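Local atomic coordinates of uronate dehydrogenase (PDB entry 3RFX), a protein that catalyses the NAD-dependent oxidation of uronic acids such as galacturonate and glucuronate to the corresponding aldaric acids or their lactones. Residues Ser75-Ile83 with Asp133-Cys141; Asn112-Glu122 with Ala249-Val259. The protein carries 1 engineered substitution. All blocks are in the same frame, centred on the assembly; numbering follows the deposited sequence.

Overall arrangement
The chain enters contact 1 in the loop that follows strand 67-70 and leads into helix 80-100. It then passes through strand 105-111 of the Rossmann sheet and the first half of contact 2, residues 112-122, before 133-141 comes back to 75-83 and closes contact 1, joining the approach to helix 80-100 to the start of helix 135-154. Contact 2 closes much later, when 249-259, beyond helix 234-238, returns to 112-122. The segments alternate along the chain, so the two closures cross rather than nest. Their centres lie about 15 Å apart, and they touch at Asp133, whose OD2 is 2.7 Å from His113 ND1. Both contacts also reach the second subunit.

Contact 1: residues Ser75-Ile83 with Asp133-Cys141; sequences SVEKPFEQI and DGLAGVSKC. Engineered in segment 133-141: Ala136 (natural residue Tyr). With NAD (nicotinamide-adenine-dinucleotide), chain D.
Glu77 grips Leu135 and Ala136 in the first turn of helix 135-154, which carries the YxxxK motif of the short-chain dehydrogenase/reductase family on its Rossmann fold; Ala136 is the engineered residue at the tyrosine position of that motif. The carboxylate takes one backbone N-H on each oxygen. OE2 of Glu77 receives Leu135 N at 2.8 Å through its syn lone pair. OE1 of Glu77 lies 3.0 Å from Ala136 N in a straight bond (167° at the hydrogen), also on the syn side but with the donor 27° out of the carboxylate plane. CG of Glu77 stands anti to its own nitrogen (chi1 -171°), and the bend at chi2 carries the acid to the helix start, where the helix dipole would be expected to favour a negative charge. Water 1 donates to Glu77 OE1 at 2.9 Å and to Asp133 OD1 at 2.8 Å, bridging the two carboxylates while accepting from Gly137 N.

Apolar packing continues on the side of helix 80-100. Leu135 CD1 sits 4.0 Å from Phe80 CB and meets the Phe80 ring at its edge; that ring stacks on Tyr92 of the second subunit. Ile83 CG2 is pressed to 3.3 Å from Ser139 CB, tighter than ordinary carbon contact, while Ser139 OG bonds to Ala136 O and to Asn87. At the cofactor end of 75-83, Ser75 OG stands 2.9 Å from NAD O1A and 3.1 Å from the bridging NAD O3, two acceptors competing for one hydroxyl proton.

Contact 2: residues Asn112-Glu122 with Ala249-Val259; sequences NHTIGYYPQTE and ALVRFQGGTFV
His113 and Phe258 lie face to face, their ring centroids 3.6 Å apart and their planes only 12° from parallel, although the two side chains run across each other at about a right angle. Asn112 OD1 covers the opposite face of the imidazole, Gly255 O lies in its plane at the edge, and ND1 bonds to Asp133, so the ring is bounded on both faces and tethered at its rim. Tyr117 makes a different pair: its edge points toward the face of Phe253 in an offset edge-to-face contact, planes at 75°, while Val259 CG1 sits 3.7 Å from the Tyr117 ring centroid in a CH-pi contact over one face.

The loop after strand 105-111 of the Rossmann sheet is joined to 249-259 by a single beta bridge, with Pro119 CA 4.6 Å from Phe253 CA and Gln254 N bonded to Tyr118 O. Two glutamines reach across it in opposite senses. Gln120, extended beyond CG, brings NE2 to Phe253 O at 2.9 Å in an almost straight bond (172°) and to Leu250 O at 2.8 Å. Gln254 places NE2 3.0 Å from Pro119 O and gives OE1 to Trp214. Glu122 N approaches Pro119 O from the carbonyl face opposite to Gln254 NE2.

Contact 1: residues Ser75-Ile83 with Asp133-Cys141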
loop_
_atom_site.group_PDB
_atom_site.type_symbol
_atom_site.label_atom_id
_atom_site.label_comp_id
_atom_site.label_asym_id
_atom_site.label_seq_id
_atom_site.Cartn_x
_atom_site.Cartn_y
_atom_site.Cartn_z
ATOM N N SER A 75 14.097 12.123 29.562
ATOM C CA SER A 75 13.334 10.942 29.165
ATOM C C SER A 75 11.850 11.050 29.521
ATOM O O SER A 75 11.009 10.339 28.960
ATOM C CB SER A 75 13.926 9.713 29.858
ATOM O OG SER A 75 14.055 9.946 31.259
ATOM N N VAL A 76 11.539 11.923 30.471
ATOM C CA VAL A 76 10.159 12.120 30.902
ATOM C C VAL A 76 9.725 13.536 30.575
ATOM O O VAL A 76 10.554 14.374 30.210
ATOM C CB VAL A 76 10.002 11.885 32.409
ATOM C CG1 VAL A 76 10.434 10.471 32.767
ATOM C CG2 VAL A 76 10.807 12.917 33.193
ATOM N N GLU A 77 8.430 13.813 30.707
ATOM C CA GLU A 77 7.921 15.130 30.357
ATOM C C GLU A 77 8.399 16.168 31.367
ATOM O O GLU A 77 8.251 15.985 32.575
ATOM C CB GLU A 77 6.393 15.123 30.242
ATOM C CG GLU A 77 5.797 16.401 29.664
ATOM C CD GLU A 77 6.088 16.597 28.176
ATOM O OE1 GLU A 77 6.744 15.714 27.575
ATOM O OE2 GLU A 77 5.633 17.621 27.609
ATOM N N LYS A 78 8.988 17.248 30.857
ATOM C CA LYS A 78 9.528 18.315 31.692
ATOM C C LYS A 78 9.260 19.630 31.001
ATOM O O LYS A 78 8.772 19.642 29.869
ATOM C CB LYS A 78 11.037 18.138 31.896
ATOM C CG LYS A 78 11.404 16.933 32.723
ATOM C CD LYS A 78 12.723 17.152 33.442
ATOM C CE LYS A 78 13.039 16.014 34.410
ATOM N NZ LYS A 78 12.079 15.959 35.542
ATOM N N PRO A 79 9.549 20.749 31.684
ATOM C CA PRO A 79 9.399 22.058 31.049
ATOM C C PRO A 79 10.333 22.204 29.847
ATOM O O PRO A 79 11.385 21.560 29.780
ATOM C CB PRO A 79 9.806 23.036 32.160
ATOM C CG PRO A 79 9.489 22.297 33.427
ATOM C CD PRO A 79 9.839 20.865 33.127
ATOM N N PHE A 80 9.932 23.059 28.918
ATOM C CA PHE A 80 10.649 23.262 27.667
ATOM C C PHE A 80 12.120 23.607 27.871
ATOM O O PHE A 80 12.983 23.066 27.186
ATOM C CB PHE A 80 9.959 24.356 26.848
ATOM C CG PHE A 80 10.594 24.603 25.507
ATOM C CD1 PHE A 80 10.516 23.653 24.504
ATOM C CD2 PHE A 80 11.264 25.788 25.252
ATOM C CE1 PHE A 80 11.100 23.876 23.265
ATOM C CE2 PHE A 80 11.848 26.019 24.017
ATOM C CZ PHE A 80 11.763 25.060 23.025
ATOM N N GLU A 81 12.408 24.498 28.815
ATOM C CA GLU A 81 13.789 24.944 29.027
ATOM C C GLU A 81 14.759 23.779 29.218
ATOM O O GLU A 81 15.840 23.754 28.625
ATOM C CB GLU A 81 13.881 25.916 30.209
ATOM C CG GLU A 81 13.191 27.261 29.980
ATOM C CD GLU A 81 11.674 27.218 30.190
ATOM O OE1 GLU A 81 11.122 26.134 30.497
ATOM O OE2 GLU A 81 11.034 28.286 30.051
ATOM N N GLN A 82 14.377 22.810 30.041
ATOM C CA GLN A 82 15.246 21.672 30.312
ATOM C C GLN A 82 15.370 20.737 29.101
ATOM O O GLN A 82 16.426 20.151 28.868
ATOM C CB GLN A 82 14.720 20.885 31.510
ATOM C CG GLN A 82 14.487 21.740 32.747
ATOM C CD GLN A 82 13.912 20.942 33.893
ATOM O OE1 GLN A 82 14.189 19.748 34.036
ATOM N NE2 GLN A 82 13.106 21.599 34.724
ATOM N N ILE A 83 14.270 20.567 28.373
ATOM C CA ILE A 83 14.241 19.718 27.179
ATOM C C ILE A 83 15.129 20.336 26.106
ATOM O O ILE A 83 15.930 19.652 25.470
ATOM C CB ILE A 83 12.819 19.628 26.606
ATOM C CG1 ILE A 83 11.851 19.071 27.645
ATOM C CG2 ILE A 83 12.786 18.765 25.332
ATOM C CD1 ILE A 83 11.871 17.604 27.749
ATOM N N ASP A 133 3.550 12.816 22.060
ATOM C CA ASP A 133 2.556 12.996 23.121
ATOM C C ASP A 133 2.907 14.087 24.130
ATOM O O ASP A 133 2.217 14.249 25.132
ATOM C CB ASP A 133 2.255 11.670 23.826
ATOM C CG ASP A 133 3.486 11.023 24.416
ATOM O OD1 ASP A 133 4.451 11.740 24.755
ATOM O OD2 ASP A 133 3.486 9.781 24.556
ATOM N N GLY A 134 3.968 14.837 23.847
ATOM C CA GLY A 134 4.352 15.982 24.661
ATOM C C GLY A 134 5.663 16.562 24.150
ATOM O O GLY A 134 6.139 16.161 23.085
ATOM N N LEU A 135 6.259 17.491 24.894
ATOM C CA LEU A 135 7.526 18.103 24.470
ATOM C C LEU A 135 8.677 17.102 24.423
ATOM O O LEU A 135 9.582 17.225 23.588
ATOM C CB LEU A 135 7.905 19.272 25.383
ATOM C CG LEU A 135 6.909 20.427 25.433
ATOM C CD1 LEU A 135 7.332 21.422 26.516
ATOM C CD2 LEU A 135 6.776 21.119 24.083
ATOM N N ALA A 136 8.664 16.129 25.324
ATOM C CA ALA A 136 9.708 15.113 25.311
ATOM C C ALA A 136 9.674 14.322 24.002
ATOM O O ALA A 136 10.709 14.153 23.350
ATOM C CB ALA A 136 9.606 14.192 26.508
ATOM N N GLY A 137 8.490 13.856 23.608
ATOM C CA GLY A 137 8.341 13.183 22.321
ATOM C C GLY A 137 8.752 14.056 21.140
ATOM O O GLY A 137 9.457 13.602 20.222
ATOM N N VAL A 138 8.308 15.312 21.147
ATOM C CA VAL A 138 8.672 16.244 20.076
ATOM C C VAL A 138 10.193 16.366 19.984
ATOM O O VAL A 138 10.762 16.394 18.890
ATOM C CB VAL A 138 8.053 17.649 20.308
ATOM C CG1 VAL A 138 8.623 18.683 19.321
ATOM C CG2 VAL A 138 6.528 17.597 20.202
ATOM N N SER A 139 10.860 16.427 21.136
ATOM C CA SER A 139 12.313 16.582 21.141
ATOM C C SER A 139 13.019 15.312 20.674
ATOM O O SER A 139 14.098 15.380 20.075
ATOM C CB SER A 139 12.832 17.017 22.517
ATOM O OG SER A 139 12.884 15.926 23.409
ATOM N N LYS A 140 12.415 14.151 20.919
ATOM C CA LYS A 140 12.998 12.914 20.401
ATOM C C LYS A 140 12.841 12.847 18.873
ATOM O O LYS A 140 13.735 12.353 18.174
ATOM C CB LYS A 140 12.420 11.679 21.104
ATOM C CG LYS A 140 12.813 11.558 22.604
ATOM C CD LYS A 140 14.331 11.387 22.779
ATOM C CE LYS A 140 14.720 11.056 24.234
ATOM N NZ LYS A 140 16.188 10.797 24.380
ATOM N N CYS A 141 11.725 13.369 18.363
ATOM C CA CYS A 141 11.551 13.563 16.922
ATOM C C CYS A 141 12.649 14.472 16.359
ATOM O O CYS A 141 13.179 14.220 15.274
ATOM C CB CYS A 141 10.194 14.177 16.606
ATOM S SG CYS A 141 8.783 13.041 16.852
HETATM P PA NAD D . 17.202 8.835 33.038
HETATM O O1A NAD D . 16.199 10.234 33.123
HETATM O O2A NAD D . 16.966 7.622 34.198
HETATM O O5B NAD D . 18.803 9.024 32.416
HETATM C C5B NAD D . 19.063 10.248 31.826
HETATM C C4B NAD D . 20.453 10.820 32.112
HETATM O O4B NAD D . 20.816 11.879 31.239
HETATM C C3B NAD D . 20.621 11.271 33.496
HETATM O O3B NAD D . 21.404 10.511 34.345
HETATM C C2B NAD D . 20.741 12.736 33.420
HETATM O O2B NAD D . 21.451 13.391 34.464
HETATM C C1B NAD D . 21.281 12.940 32.048
HETATM N N9A NAD D . 21.069 14.244 31.483
HETATM C C8A NAD D . 19.866 14.984 31.462
HETATM N N7A NAD D . 20.153 16.214 30.913
HETATM C C5A NAD D . 21.534 16.249 30.624
HETATM C C6A NAD D . 22.351 17.246 30.062
HETATM N N6A NAD D . 21.789 18.503 29.707
HETATM N N1A NAD D . 23.700 16.995 29.884
HETATM C C2A NAD D . 24.256 15.785 30.245
HETATM N N3A NAD D . 23.427 14.760 30.810
HETATM C C4A NAD D . 22.092 15.025 30.985
HETATM O O3 NAD D . 16.614 8.224 31.731
HETATM P PN NAD D . 16.535 6.670 31.393
HETATM O O1N NAD D . 17.743 5.930 31.938
HETATM O O2N NAD D . 15.267 6.048 31.965
HETATM O O5D NAD D . 16.521 6.533 29.818
HETATM O O HOH W 1 6.316 13.583 25.593
#

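Contact 2: residues Asn112-Glu122 with Ala249-Val259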
loop_
_atom_site.group_PDB
_atom_site.type_symbol
_atom_site.label_atom_id
_atom_site.label_comp_id
_atom_site.label_asym_id
_atom_site.label_seq_id
_atom_site.Cartn_x
_atom_site.Cartn_y
_atom_site.Cartn_z
ATOM N N ASN A 112 9.211 5.726 22.393
ATOM C CA ASN A 112 7.843 5.486 21.946
ATOM C C ASN A 112 7.016 6.768 21.998
ATOM O O ASN A 112 5.990 6.882 21.328
ATOM C CB ASN A 112 7.172 4.399 22.802
ATOM C CG ASN A 112 6.942 4.851 24.244
ATOM O OD1 ASN A 112 5.927 5.472 24.554
ATOM N ND2 ASN A 112 7.895 4.560 25.118
ATOM N N HIS A 113 7.447 7.742 22.799
ATOM C CA HIS A 113 6.665 8.970 22.925
ATOM C C HIS A 113 6.614 9.816 21.654
ATOM O O HIS A 113 5.809 10.740 21.552
ATOM C CB HIS A 113 7.081 9.758 24.168
ATOM C CG HIS A 113 6.846 8.985 25.426
ATOM N ND1 HIS A 113 5.581 8.636 25.846
ATOM C CD2 HIS A 113 7.707 8.432 26.312
ATOM C CE1 HIS A 113 5.670 7.918 26.952
ATOM N NE2 HIS A 113 6.949 7.785 27.259
ATOM N N THR A 114 7.443 9.470 20.672
ATOM C CA THR A 114 7.341 10.085 19.349
ATOM C C THR A 114 6.037 9.716 18.633
ATOM O O THR A 114 5.629 10.392 17.692
ATOM C CB THR A 114 8.503 9.648 18.432
ATOM O OG1 THR A 114 8.513 8.218 18.330
ATOM C CG2 THR A 114 9.849 10.123 18.995
ATOM N N ILE A 115 5.413 8.619 19.064
ATOM C CA ILE A 115 4.189 8.124 18.438
ATOM C C ILE A 115 3.115 7.861 19.496
ATOM O O ILE A 115 2.183 7.080 19.286
ATOM C CB ILE A 115 4.461 6.861 17.555
ATOM C CG1 ILE A 115 5.287 5.794 18.297
ATOM C CG2 ILE A 115 5.252 7.283 16.290
ATOM C CD1 ILE A 115 4.515 4.920 19.314
ATOM N N GLY A 116 3.244 8.537 20.633
ATOM C CA GLY A 116 2.394 8.257 21.780
ATOM C C GLY A 116 0.896 8.415 21.589
ATOM O O GLY A 116 0.120 7.776 22.308
ATOM N N TYR A 117 0.464 9.259 20.656
ATOM C CA TYR A 117 -0.981 9.453 20.451
ATOM C C TYR A 117 -1.681 8.400 19.587
ATOM O O TYR A 117 -2.908 8.441 19.444
ATOM C CB TYR A 117 -1.315 10.872 19.947
ATOM C CG TYR A 117 -1.566 11.858 21.079
ATOM C CD1 TYR A 117 -2.768 11.840 21.790
ATOM C CD2 TYR A 117 -0.601 12.783 21.451
ATOM C CE1 TYR A 117 -3.002 12.733 22.836
ATOM C CE2 TYR A 117 -0.829 13.692 22.493
ATOM C CZ TYR A 117 -2.029 13.654 23.181
ATOM O OH TYR A 117 -2.254 14.537 24.221
ATOM N N TYR A 118 -0.936 7.458 19.008
ATOM C CA TYR A 118 -1.591 6.359 18.286
ATOM C C TYR A 118 -2.320 5.458 19.275
ATOM O O TYR A 118 -1.837 5.242 20.384
ATOM C CB TYR A 118 -0.585 5.520 17.489
ATOM C CG TYR A 118 -0.123 6.174 16.202
ATOM C CD1 TYR A 118 -0.888 6.082 15.042
ATOM C CD2 TYR A 118 1.081 6.873 16.146
ATOM C CE1 TYR A 118 -0.476 6.675 13.856
ATOM C CE2 TYR A 118 1.511 7.466 14.957
ATOM C CZ TYR A 118 0.725 7.365 13.822
ATOM O OH TYR A 118 1.139 7.946 12.644
ATOM N N PRO A 119 -3.483 4.919 18.872
ATOM C CA PRO A 119 -4.228 3.964 19.705
ATOM C C PRO A 119 -3.437 2.672 19.822
ATOM O O PRO A 119 -2.698 2.327 18.899
ATOM C CB PRO A 119 -5.504 3.684 18.898
ATOM C CG PRO A 119 -5.511 4.657 17.772
ATOM C CD PRO A 119 -4.114 5.146 17.561
ATOM N N GLN A 120 -3.604 1.957 20.924
ATOM C CA GLN A 120 -2.890 0.700 21.130
ATOM C C GLN A 120 -3.355 -0.395 20.177
ATOM O O GLN A 120 -2.675 -1.404 20.013
ATOM C CB GLN A 120 -3.020 0.244 22.590
ATOM C CG GLN A 120 -2.383 1.234 23.550
ATOM C CD GLN A 120 -2.318 0.736 24.979
ATOM O OE1 GLN A 120 -2.773 -0.372 25.302
ATOM N NE2 GLN A 120 -1.750 1.559 25.851
ATOM N N THR A 121 -4.505 -0.184 19.539
ATOM C CA THR A 121 -5.068 -1.177 18.630
ATOM C C THR A 121 -4.435 -1.134 17.236
ATOM O O THR A 121 -4.708 -1.990 16.395
ATOM C CB THR A 121 -6.584 -0.984 18.485
ATOM O OG1 THR A 121 -6.850 0.381 18.143
ATOM C CG2 THR A 121 -7.285 -1.299 19.809
ATOM N N GLU A 122 -3.602 -0.130 16.988
ATOM C CA GLU A 122 -3.028 0.054 15.657
ATOM C C GLU A 122 -1.576 -0.438 15.600
ATOM O O GLU A 122 -0.744 -0.011 16.393
ATOM C CB GLU A 122 -3.107 1.529 15.253
ATOM C CG GLU A 122 -2.607 1.791 13.832
ATOM C CD GLU A 122 -2.857 3.221 13.369
ATOM O OE1 GLU A 122 -3.505 3.998 14.109
ATOM O OE2 GLU A 122 -2.402 3.561 12.255
ATOM N N ALA A 249 -5.723 6.062 29.965
ATOM C CA ALA A 249 -4.751 6.270 28.892
ATOM C C ALA A 249 -3.754 5.113 28.825
ATOM O O ALA A 249 -3.251 4.770 27.748
ATOM C CB ALA A 249 -4.014 7.599 29.086
ATOM N N LEU A 250 -3.476 4.517 29.983
ATOM C CA LEU A 250 -2.590 3.360 30.081
ATOM C C LEU A 250 -2.931 2.225 29.109
ATOM O O LEU A 250 -2.040 1.490 28.679
ATOM C CB LEU A 250 -2.587 2.792 31.505
ATOM C CG LEU A 250 -1.724 1.537 31.712
ATOM C CD1 LEU A 250 -0.243 1.897 31.762
ATOM C CD2 LEU A 250 -2.135 0.793 32.981
ATOM N N VAL A 251 -4.214 2.066 28.784
ATOM C CA VAL A 251 -4.613 1.046 27.820
ATOM C C VAL A 251 -5.255 1.602 26.541
ATOM O O VAL A 251 -5.796 0.841 25.743
ATOM C CB VAL A 251 -5.552 0.010 28.452
ATOM C CG1 VAL A 251 -4.809 -0.776 29.554
ATOM C CG2 VAL A 251 -6.808 0.695 29.012
ATOM N N ARG A 252 -5.195 2.914 26.339
ATOM C CA ARG A 252 -5.811 3.515 25.153
ATOM C C ARG A 252 -4.804 4.071 24.147
ATOM O O ARG A 252 -5.048 4.043 22.937
ATOM C CB ARG A 252 -6.785 4.623 25.555
ATOM C CG ARG A 252 -8.096 4.086 26.150
ATOM C CD ARG A 252 -8.928 5.230 26.710
ATOM N NE ARG A 252 -9.150 6.279 25.711
ATOM C CZ ARG A 252 -9.633 7.491 25.980
ATOM N NH1 ARG A 252 -9.962 7.827 27.222
ATOM N NH2 ARG A 252 -9.787 8.369 25.003
ATOM N N PHE A 253 -3.688 4.574 24.660
ATOM C CA PHE A 253 -2.699 5.267 23.838
ATOM C C PHE A 253 -1.336 4.634 23.977
ATOM O O PHE A 253 -0.945 4.206 25.066
ATOM C CB PHE A 253 -2.626 6.747 24.211
ATOM C CG PHE A 253 -3.905 7.486 23.961
ATOM C CD1 PHE A 253 -4.216 7.948 22.694
ATOM C CD2 PHE A 253 -4.810 7.694 24.992
ATOM C CE1 PHE A 253 -5.399 8.629 22.456
ATOM C CE2 PHE A 253 -5.992 8.371 24.760
ATOM C CZ PHE A 253 -6.290 8.834 23.492
ATOM N N GLN A 254 -0.596 4.578 22.873
ATOM C CA GLN A 254 0.712 3.930 22.909
ATOM C C GLN A 254 1.697 4.623 23.860
ATOM O O GLN A 254 2.557 3.967 24.457
ATOM C CB GLN A 254 1.269 3.773 21.486
ATOM C CG GLN A 254 0.364 2.848 20.671
ATOM C CD GLN A 254 1.021 2.304 19.421
ATOM O OE1 GLN A 254 2.246 2.306 19.304
ATOM N NE2 GLN A 254 0.205 1.817 18.488
ATOM N N GLY A 255 1.532 5.930 24.030
ATOM C CA GLY A 255 2.325 6.697 24.977
ATOM C C GLY A 255 1.828 6.599 26.415
ATOM O O GLY A 255 2.423 7.176 27.330
ATOM N N GLY A 256 0.750 5.854 26.632
ATOM C CA GLY A 256 0.220 5.698 27.980
ATOM C C GLY A 256 -0.168 7.027 28.605
ATOM O O GLY A 256 -0.678 7.912 27.918
ATOM N N THR A 257 0.076 7.181 29.906
ATOM C CA THR A 257 -0.356 8.397 30.607
ATOM C C THR A 257 0.332 9.695 30.146
ATOM O O THR A 257 -0.095 10.785 30.522
ATOM C CB THR A 257 -0.243 8.253 32.145
ATOM O OG1 THR A 257 1.123 8.050 32.509
ATOM C CG2 THR A 257 -1.072 7.064 32.625
ATOM N N PHE A 258 1.371 9.600 29.314
ATOM C CA PHE A 258 1.993 10.824 28.785
ATOM C C PHE A 258 0.998 11.702 28.039
ATOM O O PHE A 258 1.154 12.926 28.016
ATOM C CB PHE A 258 3.208 10.525 27.876
ATOM C CG PHE A 258 4.528 10.412 28.613
ATOM C CD1 PHE A 258 5.649 11.097 28.163
ATOM C CD2 PHE A 258 4.652 9.610 29.739
ATOM C CE1 PHE A 258 6.869 10.988 28.821
ATOM C CE2 PHE A 258 5.866 9.499 30.405
ATOM C CZ PHE A 258 6.979 10.190 29.943
ATOM N N VAL A 259 -0.016 11.111 27.403
ATOM C CA VAL A 259 -1.000 11.947 26.716
ATOM C C VAL A 259 -1.751 12.864 27.699
ATOM O O VAL A 259 -2.238 13.938 27.317
ATOM C CB VAL A 259 -2.022 11.132 25.892
ATOM C CG1 VAL A 259 -1.310 10.244 24.868
ATOM C CG2 VAL A 259 -2.926 10.299 26.817
HETATM O O HOH W 2 -1.902 -1.737 27.435
HETATM O O HOH W 3 -6.282 1.470 22.257
#